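Local coordinates for capsid protein (Turnip yellow mosaic virus, PDB 2FZ2) that self-assembles, as 180 copies, into the T=3 icosahedral capsid that packages the single-stranded RNA genome of the virus, at residues D[65-70]-D[142-147]; D[46-51]-D[102-107]. All coordinates share one frame; numbering follows the deposited sequence.

Contact 1 (D[65-70]-D[142-147]); sequences FYRHAS and KDSIQY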
loop_
_atom_site.group_PDB
_atom_site.type_symbol
_atom_site.label_atom_id
_atom_site.label_comp_id
_atom_site.label_asym_id
_atom_site.label_seq_id
_atom_site.Cartn_x
_atom_site.Cartn_y
_atom_site.Cartn_z
ATOM N N PHE D 65 107.555 -29.162 -56.996
ATOM C CA PHE D 65 106.417 -29.980 -56.516
ATOM C C PHE D 65 105.077 -29.300 -56.259
ATOM O O PHE D 65 104.104 -29.982 -55.949
ATOM C CB PHE D 65 106.775 -30.781 -55.250
ATOM C CG PHE D 65 107.862 -31.804 -55.461
ATOM C CD1 PHE D 65 109.078 -31.697 -54.795
ATOM C CD2 PHE D 65 107.701 -32.839 -56.372
ATOM C CE1 PHE D 65 110.120 -32.606 -55.045
ATOM C CE2 PHE D 65 108.735 -33.744 -56.624
ATOM C CZ PHE D 65 109.947 -33.624 -55.960
ATOM N N TYR D 66 105.012 -27.975 -56.361
ATOM C CA TYR D 66 103.734 -27.282 -56.188
ATOM C C TYR D 66 103.475 -26.434 -57.429
ATOM O O TYR D 66 104.410 -25.974 -58.086
ATOM C CB TYR D 66 103.742 -26.412 -54.933
ATOM C CG TYR D 66 104.027 -27.210 -53.699
ATOM C CD1 TYR D 66 105.335 -27.524 -53.356
ATOM C CD2 TYR D 66 102.995 -27.708 -52.909
ATOM C CE1 TYR D 66 105.619 -28.323 -52.260
ATOM C CE2 TYR D 66 103.259 -28.512 -51.804
ATOM C CZ TYR D 66 104.579 -28.821 -51.489
ATOM O OH TYR D 66 104.889 -29.651 -50.431
ATOM N N ARG D 67 102.207 -26.241 -57.765
ATOM C CA ARG D 67 101.885 -25.470 -58.948
ATOM C C ARG D 67 101.764 -23.982 -58.660
ATOM O O ARG D 67 102.067 -23.165 -59.538
ATOM C CB ARG D 67 100.602 -26.003 -59.596
ATOM C CG ARG D 67 100.548 -27.521 -59.722
ATOM C CD ARG D 67 100.107 -27.949 -61.113
ATOM N NE ARG D 67 98.669 -28.225 -61.208
ATOM C CZ ARG D 67 97.825 -27.521 -61.961
ATOM N NH1 ARG D 67 98.288 -26.502 -62.675
ATOM N NH2 ARG D 67 96.525 -27.832 -62.008
ATOM N N HIS D 68 101.324 -23.629 -57.450
ATOM C CA HIS D 68 101.199 -22.222 -57.080
ATOM C C HIS D 68 101.851 -21.937 -55.758
ATOM O O HIS D 68 101.862 -22.792 -54.869
ATOM C CB HIS D 68 99.750 -21.777 -56.974
ATOM C CG HIS D 68 98.883 -22.302 -58.062
ATOM N ND1 HIS D 68 98.611 -21.582 -59.204
ATOM C CD2 HIS D 68 98.234 -23.481 -58.192
ATOM C CE1 HIS D 68 97.830 -22.297 -59.993
ATOM N NE2 HIS D 68 97.587 -23.453 -59.401
ATOM N N ALA D 69 102.362 -20.713 -55.638
ATOM C CA ALA D 69 103.034 -20.250 -54.436
ATOM C C ALA D 69 103.255 -18.744 -54.476
ATOM O O ALA D 69 103.972 -18.242 -55.341
ATOM C CB ALA D 69 104.358 -20.944 -54.294
ATOM N N SER D 70 102.627 -18.049 -53.527
ATOM C CA SER D 70 102.721 -16.600 -53.368
ATOM C C SER D 70 103.674 -16.328 -52.216
ATOM O O SER D 70 104.053 -17.242 -51.504
ATOM C CB SER D 70 101.352 -16.013 -53.012
ATOM O OG SER D 70 100.666 -15.505 -54.149
ATOM N N LYS D 142 105.045 -18.476 -58.428
ATOM C CA LYS D 142 104.871 -19.708 -59.185
ATOM C C LYS D 142 103.379 -19.771 -59.402
ATOM O O LYS D 142 102.600 -19.719 -58.440
ATOM C CB LYS D 142 105.354 -20.953 -58.421
ATOM C CG LYS D 142 105.380 -22.257 -59.275
ATOM C CD LYS D 142 106.639 -23.123 -59.019
ATOM C CE LYS D 142 106.489 -24.602 -59.473
ATOM N NZ LYS D 142 107.724 -25.444 -59.233
ATOM N N ASP D 143 102.978 -19.819 -60.668
ATOM C CA ASP D 143 101.562 -19.902 -60.978
ATOM C C ASP D 143 101.335 -20.573 -62.305
ATOM O O ASP D 143 102.287 -21.059 -62.923
ATOM C CB ASP D 143 100.916 -18.523 -61.003
ATOM C CG ASP D 143 99.523 -18.543 -60.440
ATOM O OD1 ASP D 143 98.645 -17.823 -60.950
ATOM O OD2 ASP D 143 99.308 -19.293 -59.470
ATOM N N SER D 144 100.067 -20.593 -62.720
ATOM C CA SER D 144 99.653 -21.183 -63.989
ATOM C C SER D 144 100.267 -20.398 -65.154
ATOM O O SER D 144 100.168 -20.801 -66.320
ATOM C CB SER D 144 98.130 -21.145 -64.105
ATOM O OG SER D 144 97.532 -22.318 -63.592
ATOM N N ILE D 145 100.891 -19.271 -64.818
ATOM C CA ILE D 145 101.530 -18.391 -65.790
ATOM C C ILE D 145 102.646 -17.619 -65.084
ATOM O O ILE D 145 102.637 -17.530 -63.855
ATOM C CB ILE D 145 100.515 -17.387 -66.370
ATOM C CG1 ILE D 145 101.157 -16.593 -67.516
ATOM C CG2 ILE D 145 100.041 -16.442 -65.280
ATOM C CD1 ILE D 145 102.246 -17.349 -68.344
ATOM N N GLN D 146 103.614 -17.088 -65.839
ATOM C CA GLN D 146 104.699 -16.314 -65.233
ATOM C C GLN D 146 104.319 -14.851 -65.268
ATOM O O GLN D 146 103.836 -14.360 -66.291
ATOM C CB GLN D 146 106.020 -16.494 -65.979
ATOM C CG GLN D 146 105.963 -17.428 -67.164
ATOM C CD GLN D 146 107.346 -17.901 -67.574
ATOM O OE1 GLN D 146 108.276 -17.910 -66.761
ATOM N NE2 GLN D 146 107.494 -18.294 -68.839
ATOM N N TYR D 147 104.524 -14.160 -64.149
ATOM C CA TYR D 147 104.205 -12.742 -64.055
ATOM C C TYR D 147 105.494 -11.969 -64.230
ATOM O O TYR D 147 106.583 -12.547 -64.129
ATOM C CB TYR D 147 103.612 -12.424 -62.696
ATOM C CG TYR D 147 102.328 -13.149 -62.404
ATOM C CD1 TYR D 147 102.334 -14.392 -61.779
ATOM C CD2 TYR D 147 101.096 -12.573 -62.714
ATOM C CE1 TYR D 147 101.130 -15.048 -61.458
ATOM C CE2 TYR D 147 99.888 -13.217 -62.399
ATOM C CZ TYR D 147 99.914 -14.450 -61.770
ATOM O OH TYR D 147 98.728 -15.057 -61.417
#
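On strand 66-80, a His-carboxylate pair ties His68 to Asp143 of the loop that follows strand 140-142. ND1 of His68 gives its hydrogen to Asp143 OD2 in a nearly straight bond (169°), although the modelled ND1 to OD2 separation of 2.4 Å is too short to be trusted. The carboxylate carbon lies at the ring edge, in the imidazole plane, while the carboxylate itself is turned 68° out of that plane. His68 CG stands beside the backbone N (chi1 -42°), which carries ND1 over to the loop. Acceptors at both ring nitrogens would be compatible with a protonated His68, though the short ND1 contact leaves this open. Ser144 OG comes to the same ring edge, 3.6 Å from His68 CE1. The second oxygen, Asp143 OD1, is met from above the carboxylate plane by Tyr147 OH at 2.8 Å. Next to this pair the backbones meet where strand 66-80 of the jelly-roll subunit runs beside strand 140-142: Ala69 N bonds to Lys142 O at 3.0 Å, and His68 CA approaches that oxygen to 3.2 Å in a CH-O contact. The return bond from Lys142 N to Ala69 O is weak. CB of Ala69 and CB of Lys142 lie 4.2 Å apart. From there the lysine chain, its CG anti to the backbone N, runs past the carbonyl of Arg67, with CG 3.4 Å from Arg67 O, and NZ makes a weak bond to Thr63 O. A second subunit closes over the contact: NE2 of His68 bonds to Val16 O of that subunit, and its Asp149 takes a salt bridge from Arg67 and a hydrogen bond from Ser144 OG.

Contact 2 (D[46-51]-D[102-107]); sequences DAEASL and VTPTQI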
loop_
_atom_site.group_PDB
_atom_site.type_symbol
_atom_site.label_atom_id
_atom_site.label_comp_id
_atom_site.label_asym_id
_atom_site.label_seq_id
_atom_site.Cartn_x
_atom_site.Cartn_y
_atom_site.Cartn_z
ATOM N N ASP D 46 133.554 -2.233 -54.540
ATOM C CA ASP D 46 132.245 -1.725 -54.910
ATOM C C ASP D 46 131.692 -2.854 -55.751
ATOM O O ASP D 46 132.427 -3.508 -56.506
ATOM C CB ASP D 46 132.313 -0.460 -55.775
ATOM C CG ASP D 46 133.257 0.579 -55.231
ATOM O OD1 ASP D 46 134.412 0.220 -54.908
ATOM O OD2 ASP D 46 132.847 1.758 -55.140
ATOM N N ALA D 47 130.405 -3.107 -55.608
ATOM C CA ALA D 47 129.776 -4.147 -56.380
ATOM C C ALA D 47 128.311 -3.868 -56.280
ATOM O O ALA D 47 127.889 -3.036 -55.476
ATOM C CB ALA D 47 130.094 -5.496 -55.804
ATOM N N GLU D 48 127.531 -4.540 -57.108
ATOM C CA GLU D 48 126.102 -4.334 -57.070
ATOM C C GLU D 48 125.421 -5.636 -57.405
ATOM O O GLU D 48 126.064 -6.576 -57.885
ATOM C CB GLU D 48 125.692 -3.242 -58.059
ATOM C CG GLU D 48 126.430 -3.271 -59.388
ATOM C CD GLU D 48 125.521 -2.909 -60.554
ATOM O OE1 GLU D 48 125.541 -1.728 -60.984
ATOM O OE2 GLU D 48 124.785 -3.808 -61.036
ATOM N N ALA D 49 124.125 -5.697 -57.136
ATOM C CA ALA D 49 123.371 -6.898 -57.419
ATOM C C ALA D 49 121.896 -6.610 -57.561
ATOM O O ALA D 49 121.317 -5.832 -56.800
ATOM C CB ALA D 49 123.589 -7.903 -56.329
ATOM N N SER D 50 121.293 -7.236 -58.560
ATOM C CA SER D 50 119.872 -7.077 -58.809
ATOM C C SER D 50 119.369 -8.474 -58.981
ATOM O O SER D 50 119.988 -9.288 -59.675
ATOM C CB SER D 50 119.602 -6.291 -60.100
ATOM O OG SER D 50 120.807 -5.884 -60.733
ATOM N N LEU D 51 118.256 -8.779 -58.343
ATOM C CA LEU D 51 117.739 -10.113 -58.519
ATOM C C LEU D 51 116.262 -10.319 -58.247
ATOM O O LEU D 51 115.702 -9.870 -57.245
ATOM C CB LEU D 51 118.566 -11.108 -57.711
ATOM C CG LEU D 51 118.159 -11.212 -56.258
ATOM C CD1 LEU D 51 119.139 -12.069 -55.516
ATOM C CD2 LEU D 51 118.095 -9.822 -55.686
ATOM N N VAL D 102 115.182 -0.391 -63.752
ATOM C CA VAL D 102 116.211 0.326 -63.022
ATOM C C VAL D 102 117.359 -0.548 -62.632
ATOM O O VAL D 102 117.217 -1.761 -62.419
ATOM C CB VAL D 102 115.702 0.977 -61.766
ATOM C CG1 VAL D 102 115.989 2.458 -61.838
ATOM C CG2 VAL D 102 114.237 0.718 -61.606
ATOM N N THR D 103 118.513 0.084 -62.559
ATOM C CA THR D 103 119.717 -0.612 -62.201
ATOM C C THR D 103 120.161 -0.028 -60.865
ATOM O O THR D 103 119.846 1.116 -60.543
ATOM C CB THR D 103 120.784 -0.415 -63.308
ATOM O OG1 THR D 103 122.093 -0.324 -62.734
ATOM C CG2 THR D 103 120.498 0.847 -64.089
ATOM N N PRO D 104 120.864 -0.822 -60.051
ATOM C CA PRO D 104 121.340 -0.356 -58.746
ATOM C C PRO D 104 122.037 1.011 -58.783
ATOM O O PRO D 104 121.988 1.771 -57.814
ATOM C CB PRO D 104 122.282 -1.467 -58.302
ATOM C CG PRO D 104 121.750 -2.689 -58.979
ATOM C CD PRO D 104 121.239 -2.225 -60.307
ATOM N N THR D 105 122.695 1.311 -59.897
ATOM C CA THR D 105 123.392 2.582 -60.063
ATOM C C THR D 105 122.455 3.760 -59.811
ATOM O O THR D 105 122.842 4.792 -59.254
ATOM C CB THR D 105 123.941 2.723 -61.494
ATOM O OG1 THR D 105 124.226 1.425 -62.038
ATOM C CG2 THR D 105 125.205 3.563 -61.489
ATOM N N GLN D 106 121.209 3.588 -60.221
ATOM C CA GLN D 106 120.222 4.635 -60.076
ATOM C C GLN D 106 119.227 4.424 -58.943
ATOM O O GLN D 106 118.059 4.772 -59.074
ATOM C CB GLN D 106 119.465 4.795 -61.394
ATOM C CG GLN D 106 119.146 3.486 -62.098
ATOM C CD GLN D 106 119.298 3.589 -63.598
ATOM O OE1 GLN D 106 118.328 3.431 -64.348
ATOM N NE2 GLN D 106 120.523 3.852 -64.050
ATOM N N ILE D 107 119.679 3.877 -57.825
ATOM C CA ILE D 107 118.765 3.654 -56.711
ATOM C C ILE D 107 118.269 4.993 -56.186
ATOM O O ILE D 107 117.097 5.185 -55.846
ATOM C CB ILE D 107 119.456 2.916 -55.558
ATOM C CG1 ILE D 107 119.714 1.460 -55.957
ATOM C CG2 ILE D 107 118.584 2.991 -54.308
ATOM C CD1 ILE D 107 120.283 0.595 -54.855
#
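Glu48 lies against the CB-CG-CD rim of Pro104, the two side chains crossing at about a right angle. Glu48 CB lies 3.9 Å from Pro104 CB, and further out Glu48 OE2 comes within 3.8 Å of Pro104 CG. The glutamate gets there with CG set between its backbone N and carbonyl carbon (chi1 40°) and a bend at chi2, which brings the carboxylate up to that rim. Its other oxygen, OE1, lies 3.6 Å from Thr105 OG1, a near approach without a hydrogen bond. That hydroxyl is already paired, Thr105 OG1 and Thr103 OG1 sharing a hydrogen bond of 2.8 Å. Two residues along the strand, Ser50 OG meets the CG-CD edge of the same proline, 3.7 Å from Pro104 CD. The contact thus consists of van der Waals packing, with no hydrogen bond between the segments. A short 3-10 turn at 104-105, supported by the bond from Gln106 N to Thr103 O, presents the ring to the strand. Within this chain, strand 47-52 is an outermost strand of the four-stranded antiparallel sheet, paired with strand 151-158; Pro104, in the loop between strands 89-97 and 114-118, also rests on Leu154 of strand 151-158 in the same chain.

The two contacts belong to different sheets of one jelly-roll subunit: contact 1 lies where strand 66-80 of the mixed sheet meets the loop after strand 140-142, contact 2 on one of the two outermost strands, within this chain, of the four-stranded sheet. Their centres are 27 Å apart and their nearest atoms about 12 Å, so they do not touch. Along the chain the segments alternate, 46-51, 65-70, 102-107, 142-147. Contact 1 is buried and polar at a subunit interface, whereas contact 2 is a looser surface packing. Both meet the fourth subunit, through Tyr147 in one and Val102 and Gln106 in the other. Neither reaches the RNA, whose nearest atoms are about 20 Å from contact 1 and about 14 Å from contact 2.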